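Local coordinates for protein beta-hexosaminidase (PDB 6JTJ) that probably cleaves the terminal beta-1,4-linked N-acetylglucosamine from peptide-linked peptidoglycan fragments during cell-wall recycling, at residues V47-A52 / G70-F75; T119-M124 / G144-V149; R148-E153 / K198-G203; I291-L296 / D320-C325. One frame throughout, in Å; residues are numbered along the deposited sequence.

Contact 1: V47-A52 / G70-F75; sequences VMADIA and GGIILF
Met48 and Ile73 form the apolar centre on one face of a parallel strand pair. With CG anti to the backbone N (chi1 180°), the Met48 chain runs out straight and bends at chi3; SD then lies 4.1 Å from Ile73 CB, the two side chains crossing at about a right angle. CE lies over the backbone of Ile72, beside Gly71, which has no side chain. On the other face, Ile72 CD1 folds in against the Ala49 carbonyl group and meets Ala49 CB at 4.1 Å. Further on, Leu74 CD2 rests against both CG1 and CD1 of Ile51. Strands 47-49 and 69-74, joined through helix 58-64, are a beta-alpha-beta unit of the TIM barrel, and Ile73 touches a bound N-acetylglucosamine. Backbone bonds tie the pair: Gly70 N to Val47 O, Ala49 N to Gly71 O (3.0 Å) and Ile73 N to Ala49 O (3.0 Å). Beyond them a water spans the gap, accepting from Ile51 N (2.8 Å) and lying 2.9 Å from Ile73 O. At the polar edge, Asp50 OD2 comes 3.6 Å from Phe75 CE2, the carboxylate and ring planes 81° apart; that oxygen also forms a salt bridge with Arg77 and accepts from Asn326 N.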
# COMPACT_ATOMS: atom_id res chain seq x y z
N VAL C 47 18.09 -11.16 -14.75
CA VAL C 47 16.98 -11.51 -13.87
C VAL C 47 17.44 -11.38 -12.44
O VAL C 47 18.51 -11.87 -12.10
CB VAL C 47 16.50 -12.95 -14.12
CG1 VAL C 47 15.43 -13.36 -13.12
CG2 VAL C 47 15.98 -13.11 -15.54
N MET C 48 16.64 -10.72 -11.62
CA MET C 48 16.88 -10.68 -10.19
C MET C 48 15.85 -11.58 -9.53
O MET C 48 14.65 -11.38 -9.65
CB MET C 48 16.78 -9.26 -9.65
CG MET C 48 17.02 -9.14 -8.15
SD MET C 48 17.20 -7.43 -7.56
CE MET C 48 18.98 -7.27 -7.51
N ALA C 49 16.33 -12.61 -8.86
CA ALA C 49 15.43 -13.60 -8.28
C ALA C 49 15.48 -13.45 -6.77
O ALA C 49 15.95 -12.43 -6.28
CB ALA C 49 15.84 -15.00 -8.73
N ASP C 50 14.97 -14.44 -6.04
CA ASP C 50 15.03 -14.39 -4.60
C ASP C 50 15.09 -15.81 -4.04
O ASP C 50 15.24 -16.76 -4.79
CB ASP C 50 13.83 -13.61 -4.05
CG ASP C 50 12.52 -14.30 -4.28
OD1 ASP C 50 12.50 -15.43 -4.84
OD2 ASP C 50 11.49 -13.68 -3.92
N ILE C 51 14.99 -15.94 -2.73
CA ILE C 51 15.18 -17.24 -2.11
C ILE C 51 14.20 -17.39 -0.96
O ILE C 51 13.63 -16.42 -0.47
CB ILE C 51 16.64 -17.47 -1.68
CG1 ILE C 51 17.13 -16.32 -0.80
CG2 ILE C 51 17.52 -17.58 -2.92
CD1 ILE C 51 18.46 -16.61 -0.13
N ALA C 52 13.99 -18.64 -0.55
CA ALA C 52 12.86 -18.98 0.30
C ALA C 52 13.07 -18.62 1.76
O ALA C 52 12.16 -18.07 2.40
CB ALA C 52 12.54 -20.45 0.17
N GLY C 70 21.29 -12.55 -12.47
CA GLY C 70 22.37 -11.61 -12.15
C GLY C 70 22.38 -11.07 -10.74
O GLY C 70 23.37 -10.49 -10.31
N GLY C 71 21.28 -11.27 -10.00
CA GLY C 71 21.20 -10.79 -8.62
C GLY C 71 20.05 -11.39 -7.84
O GLY C 71 19.25 -12.15 -8.37
N ILE C 72 19.98 -11.01 -6.57
CA ILE C 72 19.01 -11.54 -5.63
C ILE C 72 18.48 -10.40 -4.76
O ILE C 72 19.24 -9.54 -4.31
CB ILE C 72 19.69 -12.56 -4.69
CG1 ILE C 72 20.08 -13.84 -5.46
CG2 ILE C 72 18.82 -12.90 -3.49
CD1 ILE C 72 18.91 -14.57 -6.10
N ILE C 73 17.18 -10.41 -4.51
CA ILE C 73 16.57 -9.49 -3.56
C ILE C 73 16.18 -10.30 -2.34
O ILE C 73 15.57 -11.37 -2.46
CB ILE C 73 15.35 -8.72 -4.14
CG1 ILE C 73 14.66 -7.86 -3.07
CG2 ILE C 73 14.30 -9.66 -4.71
CD1 ILE C 73 13.63 -6.91 -3.66
N LEU C 74 16.51 -9.78 -1.16
CA LEU C 74 16.16 -10.42 0.09
C LEU C 74 14.98 -9.73 0.77
O LEU C 74 14.68 -8.56 0.51
CB LEU C 74 17.35 -10.42 1.04
CG LEU C 74 18.59 -11.18 0.54
CD1 LEU C 74 19.74 -11.01 1.51
CD2 LEU C 74 18.28 -12.66 0.35
N PHE C 75 14.32 -10.49 1.63
CA PHE C 75 13.14 -10.05 2.35
C PHE C 75 13.27 -10.46 3.81
O PHE C 75 14.23 -11.13 4.19
CB PHE C 75 11.89 -10.68 1.74
CG PHE C 75 11.62 -10.22 0.34
CD1 PHE C 75 11.02 -9.01 0.11
CD2 PHE C 75 11.98 -11.01 -0.74
CE1 PHE C 75 10.76 -8.58 -1.17
CE2 PHE C 75 11.74 -10.59 -2.03
CZ PHE C 75 11.12 -9.37 -2.24
O HOH W 1 14.72 -13.73 -1.02

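Contact 2: T119-M124 / G144-V149; sequences TRLPAM and GQVGRV
In the long connection between barrel strands 101-108 and 161-162, the loop that leads into helix 124-134 runs across helix 136-155, and Val146 and Val149 of that helix point at it. They stand three residues apart, nearly one turn, and therefore both face the loop. Val146 uses both branches. Its CG1, placed anti to the backbone N (chi1 171°), meets Met124 CE at 4.1 Å and, more loosely, Leu121 CD2 at 4.4 Å. CG2 of the same valine lies 4.0 Å from Pro122 CG. Both Pro122 and Met124 slide past Val146 in the opposite direction, and the Met124 chain, bent at chi2 and chi3, curls its methyl in to reach the valine. One turn along, Val149 CG1 sits against Thr119, 3.9 Å from CB and 3.8 Å from OG1, the side chains crossing at about a right angle. The Thr119 hydroxyl hydrogen-bonds Glu153 OE2; against the valine methyl it only packs. No hydrogen bond joins the two segments. Val378 of helix 369-382 covers Pro122 and Val149, and at Arg120 the loop also comes against Gly172 of the second subunit. The contact seats part of a beta-to-alpha connection of this TIM barrel on one of the helices outside the barrel wall.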
# COMPACT_ATOMS: atom_id res chain seq x y z
N THR C 119 20.03 -0.83 13.66
CA THR C 119 19.42 0.40 14.12
C THR C 119 18.06 0.53 13.44
O THR C 119 17.95 0.30 12.24
CB THR C 119 20.25 1.61 13.70
OG1 THR C 119 21.55 1.44 14.22
CG2 THR C 119 19.67 2.90 14.24
N ARG C 120 17.03 0.89 14.21
CA ARG C 120 15.71 1.14 13.65
C ARG C 120 15.73 2.47 12.92
O ARG C 120 16.12 3.48 13.47
CB ARG C 120 14.65 1.15 14.75
CG ARG C 120 13.22 1.08 14.23
CD ARG C 120 12.88 -0.32 13.74
NE ARG C 120 11.48 -0.42 13.33
CZ ARG C 120 10.98 -0.06 12.15
NH1 ARG C 120 11.77 0.42 11.19
NH2 ARG C 120 9.67 -0.19 11.92
N LEU C 121 15.32 2.46 11.66
CA LEU C 121 15.41 3.64 10.81
C LEU C 121 14.10 4.42 10.83
O LEU C 121 13.02 3.83 10.86
CB LEU C 121 15.72 3.23 9.37
CG LEU C 121 17.03 2.47 9.17
CD1 LEU C 121 17.02 1.76 7.83
CD2 LEU C 121 18.23 3.39 9.28
N PRO C 122 14.19 5.75 10.80
CA PRO C 122 12.99 6.54 10.78
C PRO C 122 12.39 6.55 9.41
O PRO C 122 13.10 6.31 8.43
CB PRO C 122 13.51 7.95 11.09
CG PRO C 122 14.89 7.95 10.50
CD PRO C 122 15.41 6.59 10.83
N ALA C 123 11.09 6.82 9.33
CA ALA C 123 10.44 7.05 8.05
C ALA C 123 11.04 8.32 7.41
O ALA C 123 11.42 9.25 8.11
CB ALA C 123 8.95 7.21 8.24
N MET C 124 11.13 8.35 6.09
CA MET C 124 11.71 9.50 5.41
C MET C 124 10.98 10.82 5.65
O MET C 124 11.60 11.88 5.60
CB MET C 124 11.84 9.25 3.91
CG MET C 124 12.81 8.15 3.53
SD MET C 124 14.50 8.47 4.09
CE MET C 124 14.55 7.62 5.66
N GLY C 144 22.01 12.63 5.84
CA GLY C 144 23.34 12.03 5.61
C GLY C 144 23.67 10.96 6.62
O GLY C 144 24.19 9.88 6.28
N GLN C 145 23.34 11.21 7.87
CA GLN C 145 23.56 10.23 8.94
C GLN C 145 22.66 9.01 8.80
O GLN C 145 23.10 7.88 8.99
CB GLN C 145 23.33 10.86 10.32
CG GLN C 145 24.35 11.95 10.70
CD GLN C 145 25.83 11.47 10.62
OE1 GLN C 145 26.24 10.51 11.28
NE2 GLN C 145 26.59 12.08 9.71
N VAL C 146 21.40 9.23 8.44
CA VAL C 146 20.49 8.10 8.20
C VAL C 146 21.04 7.23 7.07
O VAL C 146 21.14 6.03 7.21
CB VAL C 146 19.06 8.57 7.88
CG1 VAL C 146 18.21 7.41 7.40
CG2 VAL C 146 18.43 9.21 9.11
N GLY C 147 21.44 7.85 5.97
CA GLY C 147 22.01 7.11 4.83
C GLY C 147 23.24 6.31 5.20
O GLY C 147 23.38 5.14 4.84
N ARG C 148 24.12 6.94 5.96
CA ARG C 148 25.34 6.28 6.41
C ARG C 148 25.07 5.05 7.27
O ARG C 148 25.65 3.99 7.08
CB ARG C 148 26.21 7.28 7.17
CG ARG C 148 27.60 6.74 7.50
CD ARG C 148 28.41 7.65 8.40
NE ARG C 148 29.64 6.95 8.82
CZ ARG C 148 30.42 7.30 9.84
NH1 ARG C 148 30.11 8.35 10.59
NH2 ARG C 148 31.51 6.57 10.13
N VAL C 149 24.19 5.21 8.26
CA VAL C 149 23.88 4.10 9.15
C VAL C 149 23.19 3.00 8.38
O VAL C 149 23.53 1.82 8.50
CB VAL C 149 22.99 4.59 10.30
CG1 VAL C 149 22.45 3.42 11.11
CG2 VAL C 149 23.79 5.52 11.21

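Contact 3: R148-E153 / K198-G203; sequences RVLATE and KGLAKG
This is a close, glycine-mediated helix-helix packing in the outer layer of the barrel: the segments of helices 136-155 and 186-202 approach to 7.0 Å between axes, at 30° and in roughly the same direction. Gly199 and Gly203, four residues apart, let the backbones nearly touch. Gly199 O lies 3.1 Å from Arg148 CA in a CA-H...O contact, and Gly203 CA comes 3.3 Å from Thr152 OG1. Between them Ala151 CB presses on Leu200 O at 3.4 Å. The Thr152 hydroxyl, lying beside its own backbone N (chi1 -56°), turns back along the helix and donates to Arg148 O over 2.7 Å. That carbonyl also accepts from Thr152 N, the two donors coming from opposite faces of its plane. Toward the barrel, Leu200 CD2 touches both Leu150 CD2 (3.8 Å) and Ala151 CB. On the outer side, Arg148 CG meets Lys202 CB at 4.1 Å, while the lysine tip leads away. Phe371 of helix 369-382 covers Arg148 and Thr152. The Gly199/Gly203 spacing, close approach and CA-H...O contact resemble GxxxG-type helix packing, though Gly203 lies just past the helix end.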
# COMPACT_ATOMS: atom_id res chain seq x y z
N ARG C 148 24.12 6.94 5.96
CA ARG C 148 25.34 6.28 6.41
C ARG C 148 25.07 5.05 7.27
O ARG C 148 25.65 3.99 7.08
CB ARG C 148 26.21 7.28 7.17
CG ARG C 148 27.60 6.74 7.50
CD ARG C 148 28.41 7.65 8.40
NE ARG C 148 29.64 6.95 8.82
CZ ARG C 148 30.42 7.30 9.84
NH1 ARG C 148 30.11 8.35 10.59
NH2 ARG C 148 31.51 6.57 10.13
N VAL C 149 24.19 5.21 8.26
CA VAL C 149 23.88 4.10 9.15
C VAL C 149 23.19 3.00 8.38
O VAL C 149 23.53 1.82 8.50
CB VAL C 149 22.99 4.59 10.30
CG1 VAL C 149 22.45 3.42 11.11
CG2 VAL C 149 23.79 5.52 11.21
N LEU C 150 22.18 3.38 7.60
CA LEU C 150 21.41 2.43 6.82
C LEU C 150 22.34 1.54 5.99
O LEU C 150 22.28 0.31 6.07
CB LEU C 150 20.45 3.22 5.92
CG LEU C 150 19.43 2.53 5.04
CD1 LEU C 150 18.42 3.58 4.61
CD2 LEU C 150 20.06 1.87 3.81
N ALA C 151 23.18 2.19 5.20
CA ALA C 151 24.04 1.49 4.26
C ALA C 151 25.13 0.68 4.97
O ALA C 151 25.36 -0.48 4.64
CB ALA C 151 24.66 2.48 3.27
N THR C 152 25.79 1.29 5.95
CA THR C 152 26.92 0.64 6.61
C THR C 152 26.51 -0.67 7.28
O THR C 152 27.19 -1.68 7.14
CB THR C 152 27.61 1.56 7.63
OG1 THR C 152 28.01 2.78 7.00
CG2 THR C 152 28.85 0.87 8.21
N GLU C 153 25.39 -0.67 7.99
CA GLU C 153 24.97 -1.86 8.69
C GLU C 153 24.65 -2.97 7.70
O GLU C 153 24.89 -4.15 7.99
CB GLU C 153 23.77 -1.56 9.60
CG GLU C 153 24.13 -0.64 10.75
CD GLU C 153 22.99 -0.37 11.72
OE1 GLU C 153 21.86 -0.83 11.51
OE2 GLU C 153 23.22 0.34 12.71
N LYS C 198 24.57 10.74 -0.47
CA LYS C 198 25.96 10.91 0.02
C LYS C 198 26.24 10.07 1.26
O LYS C 198 27.29 9.45 1.38
CB LYS C 198 26.25 12.37 0.34
CG LYS C 198 26.41 13.23 -0.89
CD LYS C 198 26.83 14.66 -0.55
CE LYS C 198 26.51 15.58 -1.69
NZ LYS C 198 26.17 16.94 -1.21
N GLY C 199 25.26 10.00 2.16
CA GLY C 199 25.35 9.11 3.31
C GLY C 199 25.47 7.66 2.92
O GLY C 199 26.30 6.91 3.48
N LEU C 200 24.62 7.23 1.99
CA LEU C 200 24.66 5.85 1.51
C LEU C 200 26.05 5.52 0.97
O LEU C 200 26.56 4.43 1.22
CB LEU C 200 23.60 5.62 0.39
CG LEU C 200 22.11 5.71 0.78
CD1 LEU C 200 21.25 5.66 -0.47
CD2 LEU C 200 21.72 4.60 1.74
N ALA C 201 26.60 6.42 0.18
CA ALA C 201 27.91 6.19 -0.46
C ALA C 201 29.02 6.04 0.59
O ALA C 201 29.92 5.23 0.44
CB ALA C 201 28.23 7.31 -1.43
N LYS C 202 28.92 6.79 1.69
CA LYS C 202 29.84 6.57 2.81
C LYS C 202 29.74 5.16 3.34
O LYS C 202 30.76 4.58 3.74
CB LYS C 202 29.57 7.54 3.94
CG LYS C 202 30.40 8.78 3.82
CD LYS C 202 30.04 9.81 4.86
CE LYS C 202 30.55 11.18 4.49
NZ LYS C 202 31.85 11.19 3.76
N GLY C 203 28.54 4.60 3.33
CA GLY C 203 28.33 3.24 3.77
C GLY C 203 28.58 2.19 2.71
O GLY C 203 28.28 1.01 2.92

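Contact 4: I291-L296 / D320-C325; sequences IFSDDL and DIVLVC
Phe292 reaches across the parallel pair to Ile321 and Leu323. Its CB lies 4.1 Å from Leu323 CD1, and CG is about as near to that methyl. CD1 comes closest, 3.4 Å from Leu323 CD1, which approaches the ring obliquely. Further along that ring edge, CE1 meets Ile321 CG2 at 3.8 Å, the methyl lying near the ring plane; the two side chains lie side by side. The ring also meets Phe163 edge-to-face, and Leu323 comes within about 4 Å of a bound N-acetylglucosamine. The strands are tied by backbone and side-chain hydrogen bonds. Ser293 N donates to Ile321 O, and Ser293 OG, set between the backbone N and the carbonyl carbon (chi1 78°), accepts from Leu323 N over 3.0 Å. The serine hydroxyl thus takes a carbonyl's place in the pairing. Cys325 N reaches Asp295 OD1 at 3.0 Å from above the carboxylate plane, 43° out of it. At the other end, Ile291 N uses the anti lone pair of Asp320 OD2, an oxygen also in a salt bridge with Arg282. Asp294, the predicted nucleophile, points away from strand 321-323. The pair forms part of the barrel wall, with strands 47-49 and 254-257 flanking it and helices 274-284, 307-317 and 346-352 packed outside.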
# COMPACT_ATOMS: atom_id res chain seq x y z
N ILE C 291 17.45 0.31 -15.08
CA ILE C 291 16.01 0.39 -14.95
C ILE C 291 15.54 -1.01 -14.56
O ILE C 291 15.61 -1.95 -15.39
CB ILE C 291 15.36 0.85 -16.25
CG1 ILE C 291 15.87 2.24 -16.61
CG2 ILE C 291 13.84 0.89 -16.10
CD1 ILE C 291 15.41 2.72 -17.98
N PHE C 292 15.08 -1.17 -13.32
CA PHE C 292 14.42 -2.40 -12.90
C PHE C 292 12.99 -2.48 -13.42
O PHE C 292 12.38 -1.46 -13.68
CB PHE C 292 14.37 -2.49 -11.40
CG PHE C 292 15.68 -2.78 -10.76
CD1 PHE C 292 16.30 -4.01 -10.93
CD2 PHE C 292 16.30 -1.81 -9.99
CE1 PHE C 292 17.51 -4.28 -10.33
CE2 PHE C 292 17.51 -2.08 -9.39
CZ PHE C 292 18.12 -3.31 -9.55
N SER C 293 12.46 -3.70 -13.57
CA SER C 293 11.04 -3.88 -13.94
C SER C 293 10.22 -3.83 -12.66
O SER C 293 10.77 -3.82 -11.57
CB SER C 293 10.83 -5.25 -14.59
OG SER C 293 10.77 -6.28 -13.62
N ASP C 294 8.90 -3.86 -12.75
CA ASP C 294 8.13 -4.19 -11.50
C ASP C 294 8.27 -5.68 -11.25
O ASP C 294 8.73 -6.40 -12.14
CB ASP C 294 6.64 -3.79 -11.50
CG ASP C 294 6.15 -3.26 -12.82
OD1 ASP C 294 6.87 -3.45 -13.84
OD2 ASP C 294 5.05 -2.63 -12.81
N ASP C 295 7.84 -6.15 -10.08
CA ASP C 295 7.71 -7.60 -9.80
C ASP C 295 6.70 -8.13 -10.83
O ASP C 295 5.54 -7.69 -10.85
CB ASP C 295 7.24 -7.85 -8.35
CG ASP C 295 7.24 -9.34 -7.96
OD1 ASP C 295 7.75 -10.20 -8.72
OD2 ASP C 295 6.66 -9.66 -6.90
N LEU C 296 7.18 -9.01 -11.73
CA LEU C 296 6.43 -9.58 -12.87
C LEU C 296 5.48 -10.71 -12.48
O LEU C 296 4.69 -11.16 -13.31
CB LEU C 296 7.41 -10.11 -13.95
CG LEU C 296 8.41 -9.11 -14.54
CD1 LEU C 296 9.17 -9.74 -15.69
CD2 LEU C 296 7.75 -7.81 -14.99
N ASP C 320 16.36 -3.05 -17.87
CA ASP C 320 17.60 -3.81 -17.93
C ASP C 320 17.45 -5.14 -17.23
O ASP C 320 17.97 -6.16 -17.70
CB ASP C 320 18.73 -3.05 -17.23
CG ASP C 320 19.12 -1.79 -17.94
OD1 ASP C 320 19.62 -1.87 -19.08
OD2 ASP C 320 18.94 -0.70 -17.36
N ILE C 321 16.75 -5.13 -16.10
CA ILE C 321 16.72 -6.24 -15.19
C ILE C 321 15.29 -6.47 -14.69
O ILE C 321 14.64 -5.53 -14.27
CB ILE C 321 17.62 -5.97 -13.98
CG1 ILE C 321 19.09 -5.92 -14.38
CG2 ILE C 321 17.42 -7.02 -12.89
CD1 ILE C 321 19.99 -5.17 -13.42
N VAL C 322 14.82 -7.71 -14.77
CA VAL C 322 13.47 -8.02 -14.34
C VAL C 322 13.49 -8.68 -12.97
O VAL C 322 14.33 -9.52 -12.69
CB VAL C 322 12.69 -8.89 -15.36
CG1 VAL C 322 12.48 -8.15 -16.67
CG2 VAL C 322 13.37 -10.23 -15.62
N LEU C 323 12.54 -8.27 -12.15
CA LEU C 323 12.39 -8.81 -10.81
C LEU C 323 11.31 -9.87 -10.81
O LEU C 323 10.22 -9.64 -11.33
CB LEU C 323 11.96 -7.72 -9.84
CG LEU C 323 13.06 -7.08 -9.01
CD1 LEU C 323 14.02 -6.35 -9.94
CD2 LEU C 323 12.47 -6.13 -7.97
N VAL C 324 11.62 -11.03 -10.25
CA VAL C 324 10.66 -12.13 -10.14
C VAL C 324 10.74 -12.66 -8.73
O VAL C 324 11.63 -13.43 -8.41
CB VAL C 324 10.96 -13.25 -11.15
CG1 VAL C 324 9.83 -14.27 -11.18
CG2 VAL C 324 11.16 -12.68 -12.55
N CYS C 325 9.81 -12.21 -7.88
CA CYS C 325 9.86 -12.46 -6.47
C CYS C 325 8.80 -13.45 -6.00
O CYS C 325 7.70 -13.51 -6.53
CB CYS C 325 9.67 -11.15 -5.71
SG CYS C 325 10.83 -9.86 -6.24

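How the contacts relate
All four contacts are largely buried, but contacts 1 and 4 lie in the barrel wall and contacts 2 and 3 in the layer of helices and loops around it. Contacts 1 and 4 continue one sheet, strands 47-49 and 321-323 being neighbours; Met48 N lies 2.8 Å from Val322 O in a probable hydrogen bond. Contacts 2 and 3 share Arg148 and Val149 on helix 136-155, with centres about 8 Å apart, and Leu121 CD1 packs on Leu150 CG between them. The chemistry follows place: backbone bonds dominate the wall, supplemented in contact 4 by serine and aspartate side chains, whereas the outer pair has no hydrogen bonds across its segments and relies on apolar and glycine packing.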